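PDB 6R2M: glycoside transferase from Listeria monocytogenes, which probably hydrolyses exopolysaccharide as an extracellular glycoside hydrolase, and may have transferase activity. Local coordinates for residues Lys135-Asp145 and Lys154-Leu163. Numbering follows the deposited sequence.
Sequences KYSAEQGVPVD and KADTLHLSYL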
# COMPACT_ATOMS: atom_id res chain seq x y z
N LYS A 135 -8.12 -18.08 0.72
CA LYS A 135 -8.61 -19.32 0.13
C LYS A 135 -8.46 -19.33 -1.39
O LYS A 135 -7.99 -20.32 -1.97
CB LYS A 135 -10.06 -19.55 0.54
CG LYS A 135 -10.71 -20.78 -0.10
CD LYS A 135 -12.09 -21.02 0.49
CE LYS A 135 -12.74 -22.24 -0.15
NZ LYS A 135 -14.14 -22.41 0.33
N TYR A 136 -8.83 -18.24 -2.05
CA TYR A 136 -8.95 -18.24 -3.51
C TYR A 136 -7.78 -17.60 -4.23
O TYR A 136 -7.43 -18.05 -5.33
CB TYR A 136 -10.25 -17.54 -3.93
CG TYR A 136 -11.46 -18.39 -3.63
CD1 TYR A 136 -11.77 -19.47 -4.44
CD2 TYR A 136 -12.26 -18.14 -2.53
CE1 TYR A 136 -12.87 -20.28 -4.16
CE2 TYR A 136 -13.37 -18.94 -2.24
CZ TYR A 136 -13.66 -20.00 -3.07
OH TYR A 136 -14.75 -20.80 -2.80
N SER A 137 -7.16 -16.56 -3.67
CA SER A 137 -6.07 -15.89 -4.37
C SER A 137 -4.71 -16.49 -3.99
O SER A 137 -3.78 -15.83 -3.54
CB SER A 137 -6.13 -14.39 -4.10
OG SER A 137 -5.40 -13.71 -5.11
N ALA A 138 -4.60 -17.80 -4.21
CA ALA A 138 -3.45 -18.56 -3.75
C ALA A 138 -3.37 -19.85 -4.54
O ALA A 138 -4.38 -20.37 -4.99
CB ALA A 138 -3.55 -18.88 -2.25
N GLU A 139 -2.15 -20.35 -4.68
CA GLU A 139 -1.89 -21.63 -5.33
C GLU A 139 -1.15 -22.49 -4.32
O GLU A 139 -0.01 -22.18 -3.96
CB GLU A 139 -1.10 -21.45 -6.63
CG GLU A 139 -0.66 -22.75 -7.28
CD GLU A 139 -1.82 -23.66 -7.66
OE1 GLU A 139 -2.94 -23.15 -7.88
OE2 GLU A 139 -1.61 -24.89 -7.73
N GLN A 140 -1.83 -23.53 -3.83
CA GLN A 140 -1.28 -24.45 -2.83
C GLN A 140 -0.82 -23.73 -1.57
O GLN A 140 0.21 -24.06 -0.98
CB GLN A 140 -0.15 -25.29 -3.43
CG GLN A 140 -0.65 -26.34 -4.41
CD GLN A 140 -1.18 -27.58 -3.71
OE1 GLN A 140 -2.12 -27.51 -2.92
NE2 GLN A 140 -0.56 -28.73 -4.00
N GLY A 141 -1.59 -22.72 -1.16
CA GLY A 141 -1.32 -21.99 0.05
C GLY A 141 -0.39 -20.80 -0.10
O GLY A 141 -0.18 -20.07 0.88
N VAL A 142 0.18 -20.59 -1.29
CA VAL A 142 1.10 -19.49 -1.55
C VAL A 142 0.34 -18.40 -2.31
O VAL A 142 -0.25 -18.70 -3.36
CB VAL A 142 2.31 -19.96 -2.38
CG1 VAL A 142 3.32 -18.83 -2.57
CG2 VAL A 142 2.94 -21.20 -1.72
N PRO A 143 0.34 -17.16 -1.85
CA PRO A 143 -0.49 -16.14 -2.51
C PRO A 143 -0.07 -15.91 -3.95
O PRO A 143 1.10 -16.00 -4.31
CB PRO A 143 -0.27 -14.89 -1.66
CG PRO A 143 1.04 -15.14 -0.93
CD PRO A 143 1.05 -16.62 -0.68
N VAL A 144 -1.07 -15.60 -4.78
CA VAL A 144 -0.86 -15.05 -6.11
C VAL A 144 -1.62 -13.72 -6.19
O VAL A 144 -2.41 -13.38 -5.30
CB VAL A 144 -1.28 -16.02 -7.23
CG1 VAL A 144 -0.41 -17.28 -7.19
CG2 VAL A 144 -2.76 -16.41 -7.10
N ASP A 145 -1.38 -12.97 -7.27
CA ASP A 145 -1.79 -11.56 -7.26
C ASP A 145 -3.30 -11.38 -7.16
O ASP A 145 -3.77 -10.36 -6.63
CB ASP A 145 -1.30 -10.86 -8.52
CG ASP A 145 0.20 -10.65 -8.52
OD1 ASP A 145 0.81 -10.67 -7.43
OD2 ASP A 145 0.77 -10.49 -9.62
N LYS A 154 -7.17 -18.34 -11.15
CA LYS A 154 -6.18 -17.65 -10.33
C LYS A 154 -5.08 -17.06 -11.21
O LYS A 154 -4.77 -17.57 -12.29
CB LYS A 154 -5.57 -18.62 -9.31
CG LYS A 154 -6.57 -19.38 -8.44
CD LYS A 154 -6.09 -20.81 -8.18
CE LYS A 154 -6.63 -21.39 -6.88
NZ LYS A 154 -7.85 -20.70 -6.40
N ALA A 155 -4.47 -15.98 -10.72
CA ALA A 155 -3.27 -15.46 -11.36
C ALA A 155 -2.14 -16.48 -11.28
O ALA A 155 -2.07 -17.29 -10.36
CB ALA A 155 -2.83 -14.15 -10.69
N ASP A 156 -1.24 -16.43 -12.26
CA ASP A 156 -0.07 -17.30 -12.23
C ASP A 156 1.20 -16.55 -11.86
O ASP A 156 2.30 -17.07 -12.03
CB ASP A 156 0.11 -18.02 -13.57
CG ASP A 156 0.15 -17.08 -14.75
OD1 ASP A 156 0.45 -15.88 -14.58
OD2 ASP A 156 -0.12 -17.55 -15.88
N THR A 157 1.06 -15.32 -11.34
CA THR A 157 2.20 -14.55 -10.87
C THR A 157 1.96 -14.14 -9.43
O THR A 157 0.82 -13.95 -9.00
CB THR A 157 2.43 -13.27 -11.70
OG1 THR A 157 1.25 -12.45 -11.69
CG2 THR A 157 2.77 -13.61 -13.13
N LEU A 158 3.06 -13.97 -8.69
CA LEU A 158 3.04 -13.19 -7.45
C LEU A 158 4.04 -12.06 -7.60
O LEU A 158 5.24 -12.29 -7.73
CB LEU A 158 3.39 -14.04 -6.23
CG LEU A 158 3.58 -13.26 -4.94
CD1 LEU A 158 2.26 -12.59 -4.50
CD2 LEU A 158 4.14 -14.14 -3.81
N HIS A 159 3.54 -10.83 -7.57
CA HIS A 159 4.40 -9.67 -7.44
C HIS A 159 4.70 -9.45 -5.96
O HIS A 159 3.77 -9.29 -5.15
CB HIS A 159 3.75 -8.45 -8.07
CG HIS A 159 3.78 -8.49 -9.57
ND1 HIS A 159 3.00 -9.37 -10.30
CD2 HIS A 159 4.51 -7.79 -10.47
CE1 HIS A 159 3.24 -9.19 -11.59
NE2 HIS A 159 4.15 -8.24 -11.72
N LEU A 160 5.99 -9.46 -5.60
CA LEU A 160 6.35 -9.37 -4.19
C LEU A 160 5.92 -8.05 -3.57
O LEU A 160 5.76 -7.96 -2.35
CB LEU A 160 7.85 -9.57 -4.03
CG LEU A 160 8.32 -10.96 -4.47
CD1 LEU A 160 9.82 -11.06 -4.35
CD2 LEU A 160 7.63 -12.02 -3.62
N SER A 161 5.74 -7.00 -4.39
CA SER A 161 5.27 -5.73 -3.87
C SER A 161 3.83 -5.78 -3.38
O SER A 161 3.37 -4.82 -2.77
CB SER A 161 5.42 -4.64 -4.94
OG SER A 161 4.52 -4.87 -6.02
N TYR A 162 3.12 -6.87 -3.64
CA TYR A 162 1.77 -7.05 -3.15
C TYR A 162 1.74 -7.67 -1.76
O TYR A 162 0.65 -7.79 -1.18
CB TYR A 162 0.99 -7.94 -4.12
CG TYR A 162 0.36 -7.25 -5.31
CD1 TYR A 162 0.85 -6.02 -5.79
CD2 TYR A 162 -0.74 -7.82 -5.96
CE1 TYR A 162 0.25 -5.40 -6.89
CE2 TYR A 162 -1.32 -7.21 -7.05
CZ TYR A 162 -0.84 -6.00 -7.50
OH TYR A 162 -1.44 -5.40 -8.59
N LEU A 163 2.88 -8.06 -1.19
CA LEU A 163 2.87 -8.76 0.08
C LEU A 163 2.70 -7.77 1.23
O LEU A 163 3.34 -6.70 1.26
CB LEU A 163 4.15 -9.57 0.28
CG LEU A 163 4.39 -10.71 -0.71
CD1 LEU A 163 5.79 -11.28 -0.51
CD2 LEU A 163 3.37 -11.82 -0.56
O HOH W 1 -7.95 -21.99 -3.99
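A buried carboxylate, that of Asp145, anchors a largely polar contact between the chain that leaves the hairpin 138-143 and strand 158-159 with the residues leading into it. Both its oxygens are engaged. OD1 accepts the backbone N of His159 at 2.7 Å through its syn lone pair, and the bond is nearly straight (167°). OD2 takes two donors: ND1 of His159, 2.6 Å away and 18° out of the carboxylate plane, and OG1 of Thr157, which reaches OD2 at 2.9 Å from well above that plane. With the Asp145 chi1 at -71°, CG lies opposite the carbonyl carbon, and the carboxylate extends across to residues 157-159; the three bonds fix its rotation. Because Asp145 N also donates to Thr157 O (3.0 Å), main chain and side chain are held together.

Beside these hydrogen bonds, Val144 sets CB against the carbonyl oxygens of Ala155 and Thr157, while CG of Pro143 lies 4.1 Å from CD2 of Leu163. At the far end, the Lys154 chain kinks twice on its way over Ala138 O and brings NZ to Tyr136 O (2.9 Å); a water joins the same NZ to Lys135 O, so the lysine ties down the end of helix 120-136.

Tyr162 and Pro143 also touch Ile100 of helix 100-116, and the backbone of Leu158 hydrogen-bonds to that of Phe194 in strand 193-195. The hairpin itself turns through a type I' β turn, Glu139 to Val142, and the arrangement centred on Asp145 is a His-carboxylate hydrogen bond reinforced by a threonine hydroxyl, joining the chain just past the hairpin to an outermost strand of a small antiparallel sheet.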